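Local coordinates for putative antioxidant defense protein Mlr4105 (Mesorhizobium loti, PDB 3C1L) that may act as a peroxiredoxin-type antioxidant enzyme of the AhpD-like carboxymuconolactone decarboxylase family, at residues 83-88 against 175-180; 109-114 against 123-128. All coordinates share one frame; numbering follows the deposited sequence.

Contact 1: 83-88 against 175-180; sequences CYYCLT and IDMRPN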
ATOM      1  N   CYS B  83       2.252 -16.681   5.087  1.00 29.33           N
ATOM      2  CA  CYS B  83       2.029 -18.035   4.630  1.00 28.50           C
ATOM      3  C   CYS B  83       2.126 -19.062   5.761  1.00 27.76           C
ATOM      4  O   CYS B  83       3.208 -19.381   6.199  1.00 27.27           O
ATOM      5  CB  CYS B  83       3.029 -18.432   3.549  1.00 29.30           C
ATOM      6  SG  CYS B  83       2.659 -20.135   2.884  1.00 30.65           S
ATOM      7  N   TYR B  84       0.982 -19.592   6.179  1.00 25.82           N
ATOM      8  CA  TYR B  84       0.920 -20.610   7.220  1.00 27.92           C
ATOM      9  C   TYR B  84       1.721 -21.902   6.926  1.00 28.07           C
ATOM     10  O   TYR B  84       2.388 -22.459   7.816  1.00 29.99           O
ATOM     11  CB  TYR B  84      -0.532 -20.968   7.454  1.00 29.34           C
ATOM     12  CG  TYR B  84      -0.721 -22.035   8.478  1.00 30.13           C
ATOM     13  CD1 TYR B  84      -0.134 -21.927   9.733  1.00 29.05           C
ATOM     14  CD2 TYR B  84      -1.493 -23.167   8.197  1.00 29.52           C
ATOM     15  CE1 TYR B  84      -0.293 -22.915  10.682  1.00 27.39           C
ATOM     16  CE2 TYR B  84      -1.660 -24.139   9.144  1.00 25.64           C
ATOM     17  CZ  TYR B  84      -1.071 -24.000  10.379  1.00 27.68           C
ATOM     18  OH  TYR B  84      -1.245 -24.984  11.295  1.00 29.17           O
ATOM     19  N   TYR B  85       1.667 -22.368   5.690  1.00 27.28           N
ATOM     20  CA  TYR B  85       2.340 -23.592   5.312  1.00 27.05           C
ATOM     21  C   TYR B  85       3.831 -23.416   5.537  1.00 27.28           C
ATOM     22  O   TYR B  85       4.508 -24.224   6.229  1.00 27.65           O
ATOM     23  CB  TYR B  85       2.056 -24.021   3.837  1.00 27.96           C
ATOM     24  CG  TYR B  85       2.643 -25.407   3.597  1.00 25.35           C
ATOM     25  CD1 TYR B  85       3.992 -25.582   3.286  1.00 29.89           C
ATOM     26  CD2 TYR B  85       1.880 -26.533   3.783  1.00 26.11           C
ATOM     27  CE1 TYR B  85       4.536 -26.876   3.153  1.00 29.31           C
ATOM     28  CE2 TYR B  85       2.420 -27.819   3.639  1.00 27.68           C
ATOM     29  CZ  TYR B  85       3.739 -27.983   3.335  1.00 25.22           C
ATOM     30  OH  TYR B  85       4.230 -29.294   3.224  1.00 27.77           O
ATOM     31  N   CYS B  86       4.329 -22.325   4.989  1.00 26.97           N
ATOM     32  CA  CYS B  86       5.739 -22.132   4.878  1.00 28.75           C
ATOM     33  C   CYS B  86       6.338 -21.655   6.144  1.00 29.37           C
ATOM     34  O   CYS B  86       7.458 -22.063   6.463  1.00 29.28           O
ATOM     35  CB  CYS B  86       6.060 -21.176   3.756  1.00 29.79           C
ATOM     36  SG  CYS B  86       5.736 -21.897   2.111  1.00 38.95           S
ATOM     37  N   LEU B  87       5.593 -20.849   6.903  1.00 28.30           N
ATOM     38  CA  LEU B  87       6.085 -20.429   8.197  1.00 27.95           C
ATOM     39  C   LEU B  87       6.229 -21.607   9.175  1.00 27.45           C
ATOM     40  O   LEU B  87       7.203 -21.683   9.941  1.00 24.45           O
ATOM     41  CB  LEU B  87       5.214 -19.312   8.774  1.00 28.56           C
ATOM     42  CG  LEU B  87       5.348 -17.965   8.068  1.00 25.12           C
ATOM     43  CD1 LEU B  87       4.287 -16.957   8.523  1.00 26.23           C
ATOM     44  CD2 LEU B  87       6.771 -17.391   8.280  1.00 24.17           C
ATOM     45  N   THR B  88       5.263 -22.519   9.125  1.00 26.48           N
ATOM     46  CA  THR B  88       5.306 -23.739   9.890  1.00 25.43           C
ATOM     47  C   THR B  88       6.499 -24.654   9.544  1.00 27.37           C
ATOM     48  O   THR B  88       7.224 -25.093  10.449  1.00 27.61           O
ATOM     49  CB  THR B  88       3.976 -24.490   9.737  1.00 24.90           C
ATOM     50  OG1 THR B  88       2.957 -23.693  10.307  1.00 25.33           O
ATOM     51  CG2 THR B  88       3.986 -25.880  10.422  1.00 25.17           C
ATOM     52  N   ILE B 175      -4.587 -22.403  -2.524  1.00 27.94           N
ATOM     53  CA  ILE B 175      -5.346 -23.654  -2.237  1.00 28.95           C
ATOM     54  C   ILE B 175      -5.518 -24.040  -0.753  1.00 31.24           C
ATOM     55  O   ILE B 175      -6.046 -25.138  -0.477  1.00 32.01           O
ATOM     56  CB  ILE B 175      -4.769 -24.884  -2.960  1.00 31.40           C
ATOM     57  CG1 ILE B 175      -3.416 -25.311  -2.358  1.00 28.78           C
ATOM     58  CG2 ILE B 175      -4.630 -24.616  -4.477  1.00 29.91           C
ATOM     59  CD1 ILE B 175      -2.907 -26.540  -3.056  1.00 33.33           C
ATOM     60  N   ASP B 176      -5.155 -23.142   0.175  1.00 29.62           N
ATOM     61  CA  ASP B 176      -5.184 -23.430   1.630  1.00 29.02           C
ATOM     62  C   ASP B 176      -4.402 -24.721   1.968  1.00 29.07           C
ATOM     63  O   ASP B 176      -4.922 -25.642   2.583  1.00 26.93           O
ATOM     64  CB  ASP B 176      -6.642 -23.528   2.078  1.00 31.93           C
ATOM     65  CG  ASP B 176      -6.844 -23.339   3.583  1.00 36.02           C
ATOM     66  OD1 ASP B 176      -5.906 -22.872   4.290  1.00 42.03           O
ATOM     67  OD2 ASP B 176      -7.997 -23.653   4.046  1.00 44.01           O
HETATM   68  N   MSE B 177      -3.141 -24.787   1.551  1.00 27.72           N
HETATM   69  CA  MSE B 177      -2.348 -26.016   1.773  1.00 29.62           C
HETATM   70  C   MSE B 177      -1.993 -26.113   3.239  1.00 28.78           C
HETATM   71  O   MSE B 177      -1.677 -25.111   3.857  1.00 27.88           O
HETATM   72  CB  MSE B 177      -1.084 -26.033   0.914  1.00 27.38           C
HETATM   73  CG  MSE B 177      -0.442 -27.456   0.761  1.00 31.53           C
HETATM   74 SE   MSE B 177       1.329 -27.195  -0.055  0.75 33.81          SE
HETATM   75  CE  MSE B 177       0.683 -27.181  -1.887  1.00 28.82           C
ATOM     76  N   ARG B 178      -2.056 -27.326   3.787  1.00 30.21           N
ATOM     77  CA  ARG B 178      -1.940 -27.556   5.225  1.00 30.53           C
ATOM     78  C   ARG B 178      -0.630 -28.230   5.602  1.00 29.43           C
ATOM     79  O   ARG B 178      -0.377 -29.331   5.178  1.00 28.32           O
ATOM     80  CB  ARG B 178      -3.107 -28.431   5.704  1.00 31.56           C
ATOM     81  CG  ARG B 178      -4.473 -27.792   5.471  1.00 40.52           C
ATOM     82  CD  ARG B 178      -4.412 -26.412   6.024  1.00 47.52           C
ATOM     83  NE  ARG B 178      -5.689 -25.762   6.191  1.00 57.55           N
ATOM     84  CZ  ARG B 178      -6.011 -25.007   7.236  1.00 61.84           C
ATOM     85  NH1 ARG B 178      -5.168 -24.856   8.258  1.00 63.56           N
ATOM     86  NH2 ARG B 178      -7.212 -24.437   7.268  1.00 71.29           N
ATOM     87  N   PRO B 179       0.196 -27.564   6.425  1.00 28.97           N
ATOM     88  CA  PRO B 179       1.467 -28.150   6.799  1.00 28.99           C
ATOM     89  C   PRO B 179       1.267 -29.336   7.720  1.00 27.21           C
ATOM     90  O   PRO B 179       0.259 -29.412   8.423  1.00 28.26           O
ATOM     91  CB  PRO B 179       2.176 -26.997   7.541  1.00 28.28           C
ATOM     92  CG  PRO B 179       1.073 -26.195   8.146  1.00 27.62           C
ATOM     93  CD  PRO B 179      -0.167 -26.435   7.300  1.00 28.97           C
ATOM     94  N   ASN B 180       2.231 -30.240   7.784  1.00 28.95           N
ATOM     95  CA  ASN B 180       2.100 -31.400   8.684  1.00 26.91           C
ATOM     96  C   ASN B 180       2.028 -30.965  10.151  1.00 28.01           C
ATOM     97  O   ASN B 180       2.826 -30.145  10.605  1.00 27.06           O
ATOM     98  CB  ASN B 180       3.275 -32.367   8.520  1.00 29.30           C
ATOM     99  CG  ASN B 180       3.472 -32.804   7.087  1.00 28.13           C
ATOM    100  OD1 ASN B 180       3.711 -31.982   6.244  1.00 24.66           O
ATOM    101  ND2 ASN B 180       3.368 -34.112   6.819  1.00 25.99           N
TER
HETATM  102  O   HOH W   1      -2.004 -27.576   9.976  1.00 43.65           O
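Tyr84 and Tyr85 both close on Pro179, in the chain running out of helix 152-175. They are the two inner residues of a CXXC motif, Cys83 to Cys86, at the start of helix 84-98, as in AhpD-like proteins; Cys83 is the N-cap, its SG accepting from Cys86 N. The Tyr84 ring lies under the proline, with Pro179 CG 3.9 Å from the ring centroid in a CH-pi contact and Pro179 CD 3.3 Å from Tyr84 CE2. A water joins Tyr84 OH to Pro179 O, the latter bond weak. With an alanine in place of Tyr84, the Pro179 ring would probably lose its aromatic floor and this water its hydroxyl partner. Tyr85, its CG anti to the backbone N (chi1 -172°), sends its ring between two neighbours. Pro179 CB sits over one face, and SE of Met177, a selenomethionine, over the other, 4.0 Å from the centroid and only 16° off the ring normal: a Met-aromatic contact. Arg178 O meets the edge of the same ring, 3.5 Å from Tyr85 CE2, and is itself bonded by Asn36 ND2, while Tyr85 OH is hydrogen-bonded to Val37 N. One turn on, Thr88 divides its branches: CG2 packs 3.6 Å from Pro179 CB, whereas OG1 donates to Tyr84 O at 2.8 Å, sharing that carbonyl with the backbone N of Thr88.

Contact 2: 109-114 against 123-128; sequences MNFRAA and MLEFAV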
HETATM    1  N   MSE B 109       8.388 -13.960  13.074  1.00 30.38           N
HETATM    2  CA  MSE B 109       7.675 -12.782  13.600  1.00 27.71           C
HETATM    3  C   MSE B 109       8.220 -11.473  13.038  1.00 28.52           C
HETATM    4  O   MSE B 109       7.464 -10.657  12.551  1.00 27.49           O
HETATM    5  CB  MSE B 109       7.753 -12.784  15.117  1.00 27.87           C
HETATM    6  CG  MSE B 109       6.979 -13.941  15.765  1.00 26.73           C
HETATM    7 SE   MSE B 109       7.362 -14.269  17.605  0.75 26.71          SE
HETATM    8  CE  MSE B 109       5.987 -15.573  18.026  1.00 26.54           C
ATOM      9  N   ASN B 110       9.535 -11.280  13.124  1.00 27.59           N
ATOM     10  CA  ASN B 110      10.204 -10.077  12.635  1.00 26.64           C
ATOM     11  C   ASN B 110      11.667 -10.267  12.827  1.00 24.60           C
ATOM     12  O   ASN B 110      12.181 -10.199  13.944  1.00 23.04           O
ATOM     13  CB  ASN B 110       9.759  -8.816  13.393  1.00 25.77           C
ATOM     14  CG  ASN B 110      10.107  -7.542  12.669  1.00 31.13           C
ATOM     15  OD1 ASN B 110      11.154  -7.426  12.027  1.00 29.37           O
ATOM     16  ND2 ASN B 110       9.219  -6.551  12.790  1.00 26.57           N
ATOM     17  N   PHE B 111      12.333 -10.565  11.722  1.00 27.29           N
ATOM     18  CA  PHE B 111      13.772 -10.811  11.699  1.00 28.97           C
ATOM     19  C   PHE B 111      14.628  -9.649  12.179  1.00 29.40           C
ATOM     20  O   PHE B 111      15.773  -9.847  12.552  1.00 31.58           O
ATOM     21  CB  PHE B 111      14.211 -11.203  10.283  1.00 32.39           C
ATOM     22  CG  PHE B 111      14.300 -10.048   9.330  1.00 30.14           C
ATOM     23  CD1 PHE B 111      15.403  -9.236   9.329  1.00 28.63           C
ATOM     24  CD2 PHE B 111      13.267  -9.763   8.458  1.00 29.11           C
ATOM     25  CE1 PHE B 111      15.494  -8.165   8.484  1.00 30.40           C
ATOM     26  CE2 PHE B 111      13.369  -8.690   7.602  1.00 29.58           C
ATOM     27  CZ  PHE B 111      14.478  -7.893   7.614  1.00 23.83           C
ATOM     28  N   ARG B 112      14.079  -8.438  12.155  1.00 29.48           N
ATOM     29  CA  ARG B 112      14.791  -7.265  12.643  1.00 28.94           C
ATOM     30  C   ARG B 112      15.068  -7.331  14.143  1.00 29.15           C
ATOM     31  O   ARG B 112      15.970  -6.649  14.622  1.00 28.96           O
ATOM     32  CB  ARG B 112      14.000  -5.993  12.328  1.00 28.09           C
ATOM     33  CG  ARG B 112      13.872  -5.765  10.835  1.00 26.75           C
ATOM     34  CD  ARG B 112      12.918  -4.631  10.535  1.00 27.20           C
ATOM     35  NE  ARG B 112      12.621  -4.648   9.114  1.00 34.48           N
ATOM     36  CZ  ARG B 112      11.683  -5.389   8.537  1.00 33.83           C
ATOM     37  NH1 ARG B 112      10.902  -6.171   9.261  1.00 32.29           N
ATOM     38  NH2 ARG B 112      11.533  -5.334   7.227  1.00 31.29           N
ATOM     39  N   ALA B 113      14.294  -8.142  14.867  1.00 28.29           N
ATOM     40  CA  ALA B 113      14.539  -8.414  16.300  1.00 28.27           C
ATOM     41  C   ALA B 113      15.714  -9.379  16.538  1.00 27.66           C
ATOM     42  O   ALA B 113      16.156  -9.521  17.638  1.00 24.91           O
ATOM     43  CB  ALA B 113      13.253  -8.958  16.975  1.00 24.83           C
ATOM     44  N   ALA B 114      16.214 -10.067  15.521  1.00 28.77           N
ATOM     45  CA  ALA B 114      17.328 -11.004  15.733  1.00 31.03           C
ATOM     46  C   ALA B 114      18.689 -10.300  15.612  1.00 33.14           C
ATOM     47  O   ALA B 114      18.849  -9.339  14.889  1.00 36.30           O
ATOM     48  CB  ALA B 114      17.232 -12.177  14.789  1.00 29.05           C
HETATM   49  N   MSE B 123      21.103  -9.511   3.123  1.00 26.53           N
HETATM   50  CA  MSE B 123      20.442 -10.575   2.415  1.00 28.09           C
HETATM   51  C   MSE B 123      18.917 -10.530   2.549  1.00 27.25           C
HETATM   52  O   MSE B 123      18.175 -10.605   1.555  1.00 29.16           O
HETATM   53  CB  MSE B 123      20.993 -11.896   2.989  1.00 26.16           C
HETATM   54  CG  MSE B 123      20.345 -13.139   2.473  1.00 27.12           C
HETATM   55 SE   MSE B 123      21.303 -14.668   3.186  0.75 35.61          SE
HETATM   56  CE  MSE B 123      20.534 -14.584   5.049  1.00 29.00           C
ATOM     57  N   LEU B 124      18.487 -10.342   3.790  1.00 27.60           N
ATOM     58  CA  LEU B 124      17.115 -10.369   4.183  1.00 27.24           C
ATOM     59  C   LEU B 124      16.474  -9.063   3.769  1.00 29.02           C
ATOM     60  O   LEU B 124      15.345  -9.060   3.326  1.00 27.15           O
ATOM     61  CB  LEU B 124      16.994 -10.613   5.709  1.00 27.27           C
ATOM     62  CG  LEU B 124      17.289 -12.040   6.253  1.00 30.44           C
ATOM     63  CD1 LEU B 124      16.882 -12.209   7.735  1.00 25.55           C
ATOM     64  CD2 LEU B 124      16.637 -13.121   5.431  1.00 26.90           C
ATOM     65  N   GLU B 125      17.190  -7.954   3.882  1.00 28.39           N
ATOM     66  CA  GLU B 125      16.621  -6.695   3.405  1.00 30.39           C
ATOM     67  C   GLU B 125      16.415  -6.721   1.880  1.00 29.28           C
ATOM     68  O   GLU B 125      15.394  -6.214   1.387  1.00 28.02           O
ATOM     69  CB  GLU B 125      17.466  -5.489   3.836  1.00 30.71           C
ATOM     70  CG  GLU B 125      17.473  -5.226   5.374  1.00 34.95           C
ATOM     71  CD  GLU B 125      16.172  -4.639   5.935  1.00 48.81           C
ATOM     72  OE1 GLU B 125      15.166  -4.529   5.179  1.00 48.06           O
ATOM     73  OE2 GLU B 125      16.158  -4.284   7.154  1.00 53.18           O
ATOM     74  N   PHE B 126      17.345  -7.328   1.133  1.00 28.51           N
ATOM     75  CA  PHE B 126      17.102  -7.497  -0.306  1.00 28.60           C
ATOM     76  C   PHE B 126      15.817  -8.355  -0.577  1.00 27.37           C
ATOM     77  O   PHE B 126      14.933  -7.984  -1.372  1.00 25.75           O
ATOM     78  CB  PHE B 126      18.299  -8.095  -0.965  1.00 27.49           C
ATOM     79  CG  PHE B 126      18.192  -8.206  -2.442  1.00 31.28           C
ATOM     80  CD1 PHE B 126      18.386  -7.088  -3.250  1.00 31.37           C
ATOM     81  CD2 PHE B 126      17.940  -9.439  -3.043  1.00 35.49           C
ATOM     82  CE1 PHE B 126      18.300  -7.169  -4.628  1.00 27.41           C
ATOM     83  CE2 PHE B 126      17.822  -9.543  -4.448  1.00 32.30           C
ATOM     84  CZ  PHE B 126      18.025  -8.399  -5.245  1.00 34.10           C
ATOM     85  N   ALA B 127      15.729  -9.492   0.098  1.00 26.73           N
ATOM     86  CA  ALA B 127      14.541 -10.390   0.012  1.00 27.74           C
ATOM     87  C   ALA B 127      13.216  -9.667   0.326  1.00 27.60           C
ATOM     88  O   ALA B 127      12.209  -9.910  -0.341  1.00 32.27           O
ATOM     89  CB  ALA B 127      14.725 -11.591   0.929  1.00 26.64           C
ATOM     90  N   VAL B 128      13.198  -8.820   1.357  1.00 27.91           N
ATOM     91  CA  VAL B 128      12.034  -7.980   1.689  1.00 29.33           C
ATOM     92  C   VAL B 128      11.643  -7.068   0.542  1.00 28.34           C
ATOM     93  O   VAL B 128      10.497  -7.068   0.121  1.00 27.39           O
ATOM     94  CB  VAL B 128      12.259  -7.066   2.936  1.00 33.35           C
ATOM     95  CG1 VAL B 128      11.153  -6.050   3.031  1.00 33.93           C
ATOM     96  CG2 VAL B 128      12.327  -7.882   4.215  1.00 28.74           C
TER
HETATM   97  O   HOH W   2      13.985  -1.822   8.290  1.00 48.11           O
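Phe111 reaches from the loop after helix 101-109 into the side of helix 118-132, where Leu124, Glu125 and Val128 receive it. With chi1 at 77°, CG stands between its own backbone N and carbonyl carbon, and the ring runs past Leu124 in the opposite direction to that side chain. Phe111 CB begins the contact, 3.8 Å from Leu124 CD1. The same methyl also touches CG and CD1 of the Phe111 ring. Further out, Leu124 CB lies over one ring face, 4.1 Å from the centroid and 16° off the normal, a CH-pi contact. On the other flank, Phe111 CE2 meets Val128 CG2 at 3.6 Å. At the tip, CZ lies 4.0 Å from Glu125 OE2, a carboxylate oxygen near the ring plane.

The opposite ring face is taken by Arg112 CG, and the guanidinium of Arg112 in turn lays a face against Phe111 CE2. This layering sits on an Asx turn that opens the short 3-10 segment 111-113: Asn110 OD1 accepts from Arg112 N at 3.1 Å and from Arg112 NH1 at 3.0 Å, the two donors arriving from opposite faces of the amide plane. One oxygen thus ties both ends of the arginine and limits how far its head can swing. Glu125 does not complete a salt bridge, its OE2 standing 4.1 Å from Arg112 NE; a water accepts from Arg112 NE and donates weakly to Glu125 OE2.

In the fold
Both halves of contact 2 fall within the part of the chain that contact 1 brings together; the two centres lie about 20 Å apart, and about 6 Å separates the nearest atoms. They do meet between chains: Arg178 bonds to Ala113 O of the second subunit, Thr88 packs on its Met109, and Ala113 of contact 2 likewise packs on Tyr84 of that subunit. Contact 1 is the one beside the CXXC pair, where Cys83 SG and Cys86 SG lie 3.6 Å apart, consistent with the redox-active pair of AhpD relatives. A bound di(hydroxyethyl)ether, probably from the crystallisation liquor, comes within about 4 Å of the Tyr85 side chain.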